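Local coordinates for esterase family protein (Staphylococcus aureus, PDB 6VH9) that is a serine hydrolase of the esterase D family that cleaves carboxylic esters and may hydrolyse S-formylglutathione to formate and glutathione, at residues Met17-Thr22 with Met76-His81; Val23-Asp28 with Phe108-Lys113; Ser82-Met87 with Ile130-Thr135. All coordinates share one frame; numbering follows the deposited sequence.

Contact 1. Residues Met17-Thr22 with Met76-His81; sequences MHQNLT and MPNVDH
Gln19, Leu21 and Thr22 of strand 17-26, the antiparallel second strand of an alpha/beta-hydrolase sheet, meet the end of neighbouring strand 72-76 and the loop after it. The Gln19 chain, bent at chi2 (84°), brings its amide to the loop backbone, where NE2 donates to Asn78 O at 3.1 Å. The acceptor lies in the glutamine amide plane, while NE2 stands well above the carbonyl plane of Asn78. Around Asn20 the chains have parted and water bridges them: one water donates to Asn20 O and accepts from Asn78 N, another accepts from Asn20 N and Asn78 ND2. Leu21 reaches over with one methyl, CD1, to 4.0 Å from Pro77 CB. Thr22 then forms an antiparallel hydrogen-bonded pair with Met76, the bond from Thr22 N to Met76 O measuring 3.1 Å and that from Met76 N to Thr22 O 2.8 Å. Thr22 OG1 is hydrogen-bonded to Glu54 O. The methionine, turned back at chi3 (-65°), folds round this hydroxyl, placing Met76 CE 3.4 Å from Thr22 OG1.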
ATOM      1  N   MET A  17     -18.755  -0.053   4.921  1.00 25.96           N
ATOM      2  CA  MET A  17     -17.891  -0.234   3.763  1.00 25.72           C
ATOM      3  C   MET A  17     -16.457  -0.455   4.223  1.00 22.23           C
ATOM      4  O   MET A  17     -16.068  -0.082   5.335  1.00 22.42           O
ATOM      5  CB  MET A  17     -17.974   0.965   2.802  1.00 22.76           C
ATOM      6  CG  MET A  17     -17.515   2.253   3.417  1.00 24.65           C
ATOM      7  SD  MET A  17     -17.576   3.590   2.208  1.00 28.13           S
ATOM      8  CE  MET A  17     -17.311   4.978   3.300  1.00 24.35           C
ATOM      9  N   HIS A  18     -15.693  -1.090   3.350  1.00 21.87           N
ATOM     10  CA  HIS A  18     -14.245  -1.068   3.471  1.00 22.36           C
ATOM     11  C   HIS A  18     -13.749   0.369   3.384  1.00 26.78           C
ATOM     12  O   HIS A  18     -14.280   1.188   2.623  1.00 23.13           O
ATOM     13  CB  HIS A  18     -13.630  -1.905   2.364  1.00 21.15           C
ATOM     14  CG  HIS A  18     -13.757  -3.370   2.605  1.00 24.62           C
ATOM     15  ND1 HIS A  18     -14.935  -4.058   2.385  1.00 28.51           N
ATOM     16  CD2 HIS A  18     -12.870  -4.274   3.079  1.00 27.78           C
ATOM     17  CE1 HIS A  18     -14.755  -5.331   2.690  1.00 30.17           C
ATOM     18  NE2 HIS A  18     -13.514  -5.486   3.117  1.00 28.81           N
ATOM     19  N   GLN A  19     -12.755   0.660   4.200  1.00 22.31           N
ATOM     20  CA  GLN A  19     -12.192   2.017   4.293  1.00 22.37           C
ATOM     21  C   GLN A  19     -10.747   1.893   4.743  1.00 25.37           C
ATOM     22  O   GLN A  19     -10.446   1.007   5.499  1.00 24.34           O
ATOM     23  CB  GLN A  19     -12.957   2.802   5.351  1.00 27.41           C
ATOM     24  CG  GLN A  19     -12.697   4.294   5.329  1.00 26.67           C
ATOM     25  CD  GLN A  19     -13.539   5.033   4.325  1.00 24.89           C
ATOM     26  OE1 GLN A  19     -14.023   4.469   3.386  1.00 24.53           O
ATOM     27  NE2 GLN A  19     -13.676   6.323   4.511  1.00 26.85           N
ATOM     28  N   ASN A  20      -9.876   2.696   4.142  1.00 24.84           N
ATOM     29  CA  ASN A  20      -8.434   2.675   4.471  1.00 25.97           C
ATOM     30  C   ASN A  20      -8.219   3.556   5.705  1.00 27.78           C
ATOM     31  O   ASN A  20      -8.684   4.674   5.678  1.00 24.25           O
ATOM     32  CB  ASN A  20      -7.609   3.161   3.282  1.00 25.39           C
ATOM     33  CG  ASN A  20      -7.716   2.269   2.063  1.00 41.21           C
ATOM     34  OD1 ASN A  20      -7.153   1.185   2.028  1.00 51.73           O
ATOM     35  ND2 ASN A  20      -8.383   2.742   1.027  1.00 49.70           N
ATOM     36  N   LEU A  21      -7.128   3.255   6.399  1.00 23.31           N
ATOM     37  CA  LEU A  21      -6.704   3.970   7.608  1.00 21.20           C
ATOM     38  C   LEU A  21      -5.185   3.817   7.653  1.00 24.55           C
ATOM     39  O   LEU A  21      -4.700   2.782   7.292  1.00 24.76           O
ATOM     40  CB  LEU A  21      -7.384   3.283   8.793  1.00 29.44           C
ATOM     41  CG  LEU A  21      -6.826   3.546  10.174  1.00 34.11           C
ATOM     42  CD1 LEU A  21      -7.159   4.942  10.616  1.00 41.74           C
ATOM     43  CD2 LEU A  21      -7.410   2.570  11.157  1.00 39.66           C
ATOM     44  N   THR A  22      -4.474   4.855   8.038  1.00 19.64           N
ATOM     45  CA  THR A  22      -3.023   4.693   8.187  1.00 22.87           C
ATOM     46  C   THR A  22      -2.606   4.936   9.629  1.00 27.39           C
ATOM     47  O   THR A  22      -3.226   5.734  10.353  1.00 24.48           O
ATOM     48  CB  THR A  22      -2.235   5.626   7.254  1.00 32.76           C
ATOM     49  OG1 THR A  22      -2.514   6.979   7.589  1.00 45.11           O
ATOM     50  CG2 THR A  22      -2.612   5.381   5.791  1.00 32.32           C
ATOM     51  N   MET A  76      -4.430   8.004  11.387  1.00 22.01           N
ATOM     52  CA  MET A  76      -4.865   8.920  10.330  1.00 23.02           C
ATOM     53  C   MET A  76      -6.026   8.321   9.551  1.00 23.91           C
ATOM     54  O   MET A  76      -5.810   7.540   8.607  1.00 23.60           O
ATOM     55  CB  MET A  76      -3.706   9.267   9.394  1.00 23.70           C
ATOM     56  CG  MET A  76      -2.728  10.247  10.036  1.00 23.28           C
ATOM     57  SD  MET A  76      -1.031  10.149   9.425  1.00 25.69           S
ATOM     58  CE  MET A  76      -0.561   8.493   9.966  1.00 22.62           C
ATOM     59  N   PRO A  77      -7.267   8.658   9.890  1.00 22.95           N
ATOM     60  CA  PRO A  77      -8.414   8.093   9.175  1.00 23.21           C
ATOM     61  C   PRO A  77      -8.785   8.907   7.940  1.00 21.94           C
ATOM     62  O   PRO A  77      -8.220   9.969   7.672  1.00 25.82           O
ATOM     63  CB  PRO A  77      -9.533   8.137  10.233  1.00 21.78           C
ATOM     64  CG  PRO A  77      -9.155   9.264  11.121  1.00 27.61           C
ATOM     65  CD  PRO A  77      -7.664   9.431  11.076  1.00 25.47           C
ATOM     66  N   ASN A  78      -9.727   8.358   7.164  1.00 18.83           N
ATOM     67  CA  ASN A  78     -10.286   9.026   5.993  1.00 24.45           C
ATOM     68  C   ASN A  78     -11.771   9.297   6.225  1.00 23.33           C
ATOM     69  O   ASN A  78     -12.530   8.365   6.527  1.00 23.25           O
ATOM     70  CB  ASN A  78     -10.088   8.165   4.735  1.00 24.03           C
ATOM     71  CG  ASN A  78     -10.775   8.759   3.505  1.00 29.48           C
ATOM     72  OD1 ASN A  78     -10.818   9.987   3.318  1.00 28.24           O
ATOM     73  ND2 ASN A  78     -11.333   7.891   2.675  1.00 26.32           N
ATOM     74  N   VAL A  79     -12.195  10.560   6.069  1.00 25.33           N
ATOM     75  CA  VAL A  79     -13.616  10.908   6.222  1.00 19.92           C
ATOM     76  C   VAL A  79     -14.151  11.701   5.032  1.00 27.97           C
ATOM     77  O   VAL A  79     -15.215  12.326   5.135  1.00 23.09           O
ATOM     78  CB  VAL A  79     -13.903  11.695   7.521  1.00 22.83           C
ATOM     79  CG1 VAL A  79     -13.389  10.940   8.769  1.00 26.24           C
ATOM     80  CG2 VAL A  79     -13.317  13.093   7.419  1.00 22.90           C
ATOM     81  N   ASP A  80     -13.414  11.729   3.926  1.00 24.88           N
ATOM     82  CA  ASP A  80     -14.003  12.194   2.659  1.00 26.34           C
ATOM     83  C   ASP A  80     -14.378  13.679   2.793  1.00 26.55           C
ATOM     84  O   ASP A  80     -13.600  14.462   3.358  1.00 25.13           O
ATOM     85  CB  ASP A  80     -15.171  11.250   2.323  1.00 24.85           C
ATOM     86  CG  ASP A  80     -15.584  11.303   0.873  1.00 30.07           C
ATOM     87  OD1 ASP A  80     -15.209  10.379   0.121  1.00 31.51           O
ATOM     88  OD2 ASP A  80     -16.317  12.258   0.489  1.00 32.18           O
ATOM     89  N   HIS A  81     -15.544  14.085   2.292  1.00 23.48           N
ATOM     90  CA  HIS A  81     -16.049  15.458   2.354  1.00 22.82           C
ATOM     91  C   HIS A  81     -17.049  15.662   3.492  1.00 28.09           C
ATOM     92  O   HIS A  81     -17.913  16.540   3.404  1.00 30.28           O
ATOM     93  CB  HIS A  81     -16.725  15.832   1.029  1.00 21.85           C
ATOM     94  CG  HIS A  81     -15.780  16.221  -0.072  1.00 23.42           C
ATOM     95  ND1 HIS A  81     -16.189  16.952  -1.169  1.00 28.67           N
ATOM     96  CD2 HIS A  81     -14.456  15.994  -0.246  1.00 25.52           C
ATOM     97  CE1 HIS A  81     -15.159  17.153  -1.974  1.00 33.02           C
ATOM     98  NE2 HIS A  81     -14.093  16.585  -1.437  1.00 28.33           N
TER
HETATM   99  O   HOH W   1     -10.124   5.562   7.878  1.00 27.98           O
HETATM  100  O   HOH W   2     -10.983   4.833   2.421  1.00 35.90           O

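Contact 2. Residues Val23-Asp28 with Phe108-Lys113; sequences VILPED and FPLSKK
Leu25 and Phe108 carry most of this apolar contact, with Val23 as their main companion. Their backbones stay well apart, 8.6 Å between the CA atoms of Leu25 and Phe108, and no hydrogen bond joins the two segments, so side chains alone close the gap. Leu25 divides its two methyls between partners. Leu25 CD2 lies 4.1 Å from Phe108 CD1 and also touches the ring of Pro109, whereas Leu25 CD1 meets Leu110 CD2 at 4.0 Å. Phe108, the first residue after helix 93-107 to leave helical geometry, is touched at two ring atoms para to each other: CD1 serves Leu25, and Phe108 CE2 comes to 4.1 Å from Val23 CG2, the two side chains sliding past each other in opposite directions. Chi1 of Val23 (172°) turns CG1 anti to the backbone N and leaves CG2 as the branch that meets the ring. After Phe108 the chain bends in an inverse gamma turn centred on Pro109, closed by a weak bond from Leu110 N to Phe108 O, which probably helps bring Leu110 to Leu25. The site also lies at a subunit interface, where Phe108 meets Phe108 of a neighbouring subunit and Leu25 packs on Ile107 of that subunit. The apolar start of the loop that leaves helix 93-107, packed on strand 17-26, is part of the layered helix-on-sheet packing of the alpha/beta-hydrolase fold.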
ATOM      1  N   VAL A  23      -1.555   4.220  10.047  1.00 21.10           N
ATOM      2  CA  VAL A  23      -1.083   4.251  11.428  1.00 22.03           C
ATOM      3  C   VAL A  23       0.437   4.343  11.437  1.00 22.19           C
ATOM      4  O   VAL A  23       1.119   3.608  10.709  1.00 25.35           O
ATOM      5  CB  VAL A  23      -1.549   3.013  12.223  1.00 22.16           C
ATOM      6  CG1 VAL A  23      -0.871   2.958  13.605  1.00 24.98           C
ATOM      7  CG2 VAL A  23      -3.083   3.040  12.397  1.00 25.90           C
ATOM      8  N   ILE A  24       0.969   5.260  12.240  1.00 21.17           N
ATOM      9  CA  ILE A  24       2.392   5.284  12.570  1.00 20.16           C
ATOM     10  C   ILE A  24       2.539   4.672  13.955  1.00 23.21           C
ATOM     11  O   ILE A  24       1.912   5.142  14.911  1.00 22.63           O
ATOM     12  CB  ILE A  24       2.967   6.708  12.540  1.00 24.05           C
ATOM     13  CG1 ILE A  24       2.985   7.262  11.117  1.00 30.05           C
ATOM     14  CG2 ILE A  24       4.391   6.715  13.100  1.00 29.27           C
ATOM     15  CD1 ILE A  24       3.127   8.792  11.069  1.00 26.11           C
ATOM     16  N   LEU A  25       3.363   3.626  14.070  1.00 23.58           N
ATOM     17  CA  LEU A  25       3.557   2.902  15.327  1.00 21.92           C
ATOM     18  C   LEU A  25       5.052   2.862  15.617  1.00 26.56           C
ATOM     19  O   LEU A  25       5.769   1.983  15.115  1.00 28.93           O
ATOM     20  CB  LEU A  25       2.960   1.497  15.248  1.00 24.06           C
ATOM     21  CG  LEU A  25       2.780   0.756  16.570  1.00 25.41           C
ATOM     22  CD1 LEU A  25       1.598   1.353  17.361  1.00 24.75           C
ATOM     23  CD2 LEU A  25       2.548  -0.731  16.316  1.00 27.91           C
ATOM     24  N   PRO A  26       5.562   3.814  16.401  1.00 25.85           N
ATOM     25  CA  PRO A  26       6.995   3.829  16.703  1.00 22.83           C
ATOM     26  C   PRO A  26       7.408   2.543  17.401  1.00 31.30           C
ATOM     27  O   PRO A  26       6.610   1.888  18.077  1.00 33.01           O
ATOM     28  CB  PRO A  26       7.148   5.044  17.628  1.00 26.60           C
ATOM     29  CG  PRO A  26       6.006   5.929  17.260  1.00 27.63           C
ATOM     30  CD  PRO A  26       4.875   4.995  16.956  1.00 28.83           C
ATOM     31  N   GLU A  27       8.659   2.168  17.216  1.00 30.48           N
ATOM     32  CA  GLU A  27       9.118   0.912  17.782  1.00 35.61           C
ATOM     33  C   GLU A  27       9.567   1.102  19.229  1.00 41.93           C
ATOM     34  O   GLU A  27      10.074   2.157  19.621  1.00 46.57           O
ATOM     35  CB  GLU A  27      10.247   0.319  16.934  1.00 41.34           C
ATOM     36  CG  GLU A  27       9.777  -0.201  15.563  1.00 44.85           C
ATOM     37  CD  GLU A  27      10.942  -0.640  14.677  1.00 46.32           C
ATOM     38  OE1 GLU A  27      11.963  -1.077  15.231  1.00 49.47           O
ATOM     39  OE2 GLU A  27      10.845  -0.528  13.440  1.00 52.01           O
ATOM     40  N   ASP A  28       9.325   0.073  20.032  1.00 44.26           N
ATOM     41  CA  ASP A  28       9.792  -0.014  21.407  1.00 39.75           C
ATOM     42  C   ASP A  28      10.410  -1.390  21.593  1.00 37.76           C
ATOM     43  O   ASP A  28       9.937  -2.369  21.008  1.00 34.32           O
ATOM     44  CB  ASP A  28       8.626   0.204  22.396  1.00 43.15           C
ATOM     45  CG  ASP A  28       9.073   0.190  23.843  1.00 55.54           C
ATOM     46  OD1 ASP A  28       9.525   1.243  24.334  1.00 58.74           O
ATOM     47  OD2 ASP A  28       8.977  -0.876  24.491  1.00 55.44           O
ATOM     48  N   PHE A 108      -4.025  -2.424  18.827  1.00 23.24           N
ATOM     49  CA  PHE A 108      -2.638  -1.972  18.854  1.00 21.95           C
ATOM     50  C   PHE A 108      -2.212  -1.675  20.288  1.00 28.32           C
ATOM     51  O   PHE A 108      -3.060  -1.502  21.170  1.00 31.64           O
ATOM     52  CB  PHE A 108      -2.450  -0.711  17.994  1.00 23.86           C
ATOM     53  CG  PHE A 108      -2.426  -0.968  16.512  1.00 25.29           C
ATOM     54  CD1 PHE A 108      -1.426  -1.751  15.949  1.00 27.48           C
ATOM     55  CD2 PHE A 108      -3.395  -0.405  15.674  1.00 25.68           C
ATOM     56  CE1 PHE A 108      -1.379  -1.986  14.585  1.00 31.47           C
ATOM     57  CE2 PHE A 108      -3.355  -0.626  14.299  1.00 25.43           C
ATOM     58  CZ  PHE A 108      -2.339  -1.429  13.753  1.00 27.21           C
ATOM     59  N   PRO A 109      -0.899  -1.632  20.566  1.00 27.12           N
ATOM     60  CA  PRO A 109      -0.410  -1.330  21.930  1.00 23.59           C
ATOM     61  C   PRO A 109      -0.416   0.164  22.233  1.00 31.08           C
ATOM     62  O   PRO A 109       0.619   0.821  22.392  1.00 27.04           O
ATOM     63  CB  PRO A 109       1.004  -1.924  21.904  1.00 27.15           C
ATOM     64  CG  PRO A 109       1.437  -1.755  20.510  1.00 27.11           C
ATOM     65  CD  PRO A 109       0.212  -2.019  19.665  1.00 24.94           C
ATOM     66  N   LEU A 110      -1.619   0.718  22.340  1.00 26.84           N
ATOM     67  CA  LEU A 110      -1.838   2.141  22.532  1.00 27.66           C
ATOM     68  C   LEU A 110      -2.383   2.386  23.928  1.00 31.12           C
ATOM     69  O   LEU A 110      -3.298   1.683  24.376  1.00 35.70           O
ATOM     70  CB  LEU A 110      -2.836   2.689  21.504  1.00 25.38           C
ATOM     71  CG  LEU A 110      -2.541   2.350  20.048  1.00 28.78           C
ATOM     72  CD1 LEU A 110      -3.585   2.984  19.137  1.00 32.71           C
ATOM     73  CD2 LEU A 110      -1.169   2.885  19.734  1.00 26.82           C
ATOM     74  N   SER A 111      -1.842   3.400  24.603  1.00 28.19           N
ATOM     75  CA  SER A 111      -2.318   3.721  25.941  1.00 30.07           C
ATOM     76  C   SER A 111      -3.767   4.189  25.885  1.00 32.24           C
ATOM     77  O   SER A 111      -4.155   4.966  25.010  1.00 30.37           O
ATOM     78  CB  SER A 111      -1.451   4.799  26.579  1.00 33.56           C
ATOM     79  OG  SER A 111      -2.056   5.287  27.773  1.00 35.12           O
ATOM     80  N   LYS A 112      -4.574   3.699  26.820  1.00 36.04           N
ATOM     81  CA  LYS A 112      -5.969   4.103  26.910  1.00 37.05           C
ATOM     82  C   LYS A 112      -6.209   5.209  27.925  1.00 41.70           C
ATOM     83  O   LYS A 112      -7.354   5.651  28.071  1.00 37.97           O
ATOM     84  CB  LYS A 112      -6.844   2.887  27.241  1.00 40.94           C
ATOM     85  CG  LYS A 112      -6.763   1.813  26.161  1.00 41.32           C
ATOM     86  CD  LYS A 112      -7.427   0.523  26.584  1.00 52.61           C
ATOM     87  CE  LYS A 112      -7.222  -0.554  25.533  1.00 52.34           C
ATOM     88  NZ  LYS A 112      -7.602  -1.893  26.047  1.00 58.32           N
ATOM     89  N   LYS A 113      -5.167   5.693  28.599  1.00 35.78           N
ATOM     90  CA  LYS A 113      -5.334   6.774  29.565  1.00 33.58           C
ATOM     91  C   LYS A 113      -5.559   8.104  28.857  1.00 39.23           C
ATOM     92  O   LYS A 113      -4.893   8.415  27.866  1.00 35.20           O
ATOM     93  CB  LYS A 113      -4.118   6.852  30.482  1.00 42.94           C
ATOM     94  CG  LYS A 113      -3.969   5.611  31.348  1.00 47.25           C
ATOM     95  CD  LYS A 113      -2.523   5.356  31.732  1.00 55.54           C
ATOM     96  CE  LYS A 113      -1.881   6.587  32.347  1.00 61.81           C
ATOM     97  NZ  LYS A 113      -0.949   6.220  33.458  1.00 66.20           N
TER

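Contact 3. Residues Ser82-Met87 with Ile130-Thr135; sequences SAYANM and IKFALT
The type I' turn from Ser82 to Ala85, with Ala83 and Tyr84 both at positive phi, faces helix 124-135, the CA atoms of Tyr84 and Lys131 being 8.4 Å apart. Lys131 spans this gap with its whole chain and puts its ammonium group among the carbonyls of the turn. Lys131 NZ donates to Ala83 O at 2.9 Å, in the carbonyl plane with a C=O...N angle of 154°, and makes a weak bond of 3.2 Å to Tyr84 O. A chi3 of 21°, close to eclipsed, swings NZ to these two oxygens; their partial negative charge probably helps to offset the burial of the lysine. One residue on, Phe132 meets the tyrosine near its root, with Phe132 CE2 4.0 Å from Tyr84 CB, and the two side chains cross at about a right angle. Phe132 is also stacked on Tyr94 of helix 93-107. From inside the turn, Ser82 OG accepts from Tyr84 N at 3.1 Å, an ST turn, while Tyr84 OH is hydrogen-bonded to His48 O. The tyrosine side chain touches the GxSxG residues and lies about 9 Å from that of Ser123, the predicted nucleophile, consistent with packing beside the nucleophile elbow of an alpha/beta hydrolase.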
ATOM      1  N   SER A  82     -16.972  14.847   4.542  1.00 27.03           N
ATOM      2  CA  SER A  82     -18.028  14.776   5.560  1.00 26.64           C
ATOM      3  C   SER A  82     -18.005  15.906   6.580  1.00 27.66           C
ATOM      4  O   SER A  82     -18.955  16.012   7.361  1.00 27.07           O
ATOM      5  CB  SER A  82     -17.936  13.463   6.317  1.00 22.99           C
ATOM      6  OG  SER A  82     -16.696  13.431   7.022  1.00 25.02           O
ATOM      7  N   ALA A  83     -16.895  16.635   6.714  1.00 27.13           N
ATOM      8  CA  ALA A  83     -16.696  17.569   7.831  1.00 26.52           C
ATOM      9  C   ALA A  83     -16.836  16.880   9.188  1.00 28.47           C
ATOM     10  O   ALA A  83     -17.239  17.507  10.169  1.00 28.82           O
ATOM     11  CB  ALA A  83     -17.652  18.772   7.740  1.00 26.74           C
ATOM     12  N   TYR A  84     -16.526  15.580   9.249  1.00 27.01           N
ATOM     13  CA  TYR A  84     -16.532  14.812  10.501  1.00 25.93           C
ATOM     14  C   TYR A  84     -17.915  14.787  11.156  1.00 30.32           C
ATOM     15  O   TYR A  84     -18.035  14.688  12.381  1.00 27.55           O
ATOM     16  CB  TYR A  84     -15.462  15.338  11.467  1.00 27.23           C
ATOM     17  CG  TYR A  84     -14.086  15.185  10.856  1.00 28.35           C
ATOM     18  CD1 TYR A  84     -13.361  14.008  11.014  1.00 27.41           C
ATOM     19  CD2 TYR A  84     -13.538  16.196  10.071  1.00 27.80           C
ATOM     20  CE1 TYR A  84     -12.120  13.854  10.426  1.00 27.82           C
ATOM     21  CE2 TYR A  84     -12.293  16.048   9.476  1.00 27.15           C
ATOM     22  CZ  TYR A  84     -11.588  14.878   9.658  1.00 29.84           C
ATOM     23  OH  TYR A  84     -10.360  14.711   9.060  1.00 25.20           O
ATOM     24  N   ALA A  85     -18.963  14.868  10.344  1.00 25.97           N
ATOM     25  CA  ALA A  85     -20.336  14.838  10.819  1.00 27.30           C
ATOM     26  C   ALA A  85     -20.977  13.495  10.525  1.00 26.07           C
ATOM     27  O   ALA A  85     -20.602  12.800   9.575  1.00 26.41           O
ATOM     28  CB  ALA A  85     -21.165  15.943  10.159  1.00 29.43           C
ATOM     29  N   ASN A  86     -21.968  13.136  11.334  1.00 29.48           N
ATOM     30  CA  ASN A  86     -22.943  12.150  10.876  1.00 27.50           C
ATOM     31  C   ASN A  86     -23.829  12.838   9.847  1.00 24.93           C
ATOM     32  O   ASN A  86     -24.674  13.677  10.187  1.00 24.22           O
ATOM     33  CB  ASN A  86     -23.750  11.578  12.038  1.00 26.67           C
ATOM     34  CG  ASN A  86     -22.889  10.719  12.971  1.00 25.79           C
ATOM     35  OD1 ASN A  86     -21.910  10.079  12.542  1.00 25.74           O
ATOM     36  ND2 ASN A  86     -23.226  10.736  14.255  1.00 32.63           N
ATOM     37  N   MET A  87     -23.608  12.504   8.583  1.00 29.86           N
ATOM     38  CA  MET A  87     -24.126  13.292   7.479  1.00 29.16           C
ATOM     39  C   MET A  87     -25.630  13.108   7.312  1.00 26.66           C
ATOM     40  O   MET A  87     -26.164  12.003   7.450  1.00 30.83           O
ATOM     41  CB  MET A  87     -23.400  12.902   6.193  1.00 27.70           C
ATOM     42  CG  MET A  87     -21.888  13.208   6.231  1.00 25.71           C
ATOM     43  SD  MET A  87     -21.040  12.487   4.807  1.00 30.23           S
ATOM     44  CE  MET A  87     -21.756  13.484   3.489  1.00 25.72           C
ATOM     45  N   ILE A 130     -11.896  20.390  16.983  1.00 29.26           N
ATOM     46  CA  ILE A 130     -12.583  21.148  18.033  1.00 33.42           C
ATOM     47  C   ILE A 130     -13.945  20.526  18.345  1.00 31.18           C
ATOM     48  O   ILE A 130     -14.380  20.527  19.505  1.00 30.99           O
ATOM     49  CB  ILE A 130     -12.694  22.646  17.660  1.00 33.80           C
ATOM     50  CG1 ILE A 130     -13.018  23.493  18.900  1.00 39.32           C
ATOM     51  CG2 ILE A 130     -13.753  22.896  16.583  1.00 31.70           C
ATOM     52  CD1 ILE A 130     -11.937  23.471  19.964  1.00 37.58           C
ATOM     53  N   LYS A 131     -14.623  19.944  17.346  1.00 29.51           N
ATOM     54  CA  LYS A 131     -15.895  19.269  17.615  1.00 32.92           C
ATOM     55  C   LYS A 131     -15.710  18.084  18.562  1.00 33.80           C
ATOM     56  O   LYS A 131     -16.492  17.895  19.504  1.00 33.27           O
ATOM     57  CB  LYS A 131     -16.548  18.813  16.304  1.00 28.87           C
ATOM     58  CG  LYS A 131     -17.474  19.852  15.699  1.00 39.90           C
ATOM     59  CD  LYS A 131     -18.007  19.509  14.309  1.00 45.35           C
ATOM     60  CE  LYS A 131     -17.964  18.032  13.968  1.00 42.92           C
ATOM     61  NZ  LYS A 131     -18.670  17.798  12.669  1.00 36.86           N
ATOM     62  N   PHE A 132     -14.687  17.261  18.319  1.00 29.45           N
ATOM     63  CA  PHE A 132     -14.457  16.113  19.192  1.00 28.73           C
ATOM     64  C   PHE A 132     -13.939  16.550  20.550  1.00 28.64           C
ATOM     65  O   PHE A 132     -14.285  15.943  21.567  1.00 31.44           O
ATOM     66  CB  PHE A 132     -13.486  15.112  18.540  1.00 29.35           C
ATOM     67  CG  PHE A 132     -14.102  14.353  17.400  1.00 28.22           C
ATOM     68  CD1 PHE A 132     -15.114  13.435  17.636  1.00 35.96           C
ATOM     69  CD2 PHE A 132     -13.689  14.576  16.096  1.00 31.23           C
ATOM     70  CE1 PHE A 132     -15.713  12.747  16.585  1.00 32.02           C
ATOM     71  CE2 PHE A 132     -14.281  13.899  15.043  1.00 36.96           C
ATOM     72  CZ  PHE A 132     -15.309  12.995  15.291  1.00 38.30           C
ATOM     73  N   ALA A 133     -13.117  17.600  20.587  1.00 30.11           N
ATOM     74  CA  ALA A 133     -12.595  18.086  21.863  1.00 35.03           C
ATOM     75  C   ALA A 133     -13.730  18.496  22.793  1.00 38.94           C
ATOM     76  O   ALA A 133     -13.655  18.298  24.012  1.00 36.40           O
ATOM     77  CB  ALA A 133     -11.662  19.272  21.631  1.00 35.31           C
ATOM     78  N   LEU A 134     -14.783  19.086  22.232  1.00 34.51           N
ATOM     79  CA  LEU A 134     -15.880  19.628  23.021  1.00 33.87           C
ATOM     80  C   LEU A 134     -17.006  18.637  23.270  1.00 37.35           C
ATOM     81  O   LEU A 134     -17.864  18.908  24.115  1.00 37.00           O
ATOM     82  CB  LEU A 134     -16.456  20.873  22.330  1.00 36.89           C
ATOM     83  CG  LEU A 134     -15.439  22.006  22.184  1.00 35.64           C
ATOM     84  CD1 LEU A 134     -15.992  23.150  21.334  1.00 35.51           C
ATOM     85  CD2 LEU A 134     -15.015  22.509  23.560  1.00 40.11           C
ATOM     86  N   THR A 135     -17.032  17.504  22.572  1.00 31.87           N
ATOM     87  CA  THR A 135     -18.074  16.505  22.778  1.00 40.58           C
ATOM     88  C   THR A 135     -17.547  15.167  23.289  1.00 40.91           C
ATOM     89  O   THR A 135     -18.337  14.369  23.803  1.00 37.20           O
ATOM     90  CB  THR A 135     -18.846  16.259  21.468  1.00 32.47           C
ATOM     91  OG1 THR A 135     -17.926  15.857  20.433  1.00 32.38           O
ATOM     92  CG2 THR A 135     -19.564  17.526  21.026  1.00 32.59           C
TER

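From the N terminus, strand 17-26 supplies the first halves of contacts 1 and 2 in succession. Contact 1 closes a loop of 53 residues when the chain returns at 76-81. Contact 2 stays open until 108-113, beyond helix 93-107, so the two cross, and they touch where Met76 CE packs on Ile24 CD1. Contact 3 opens directly after contact 1 closes, in series with it, and Val79 meets Tyr84 at the junction. Its helix segment, 130-135, comes after contact 2 has closed, so contacts 2 and 3 cross as well. Together they tie strand 17-26 to strand 72-76 and the loops flanking helix 93-107, and one of those loops to helix 124-135, which follows the predicted nucleophile.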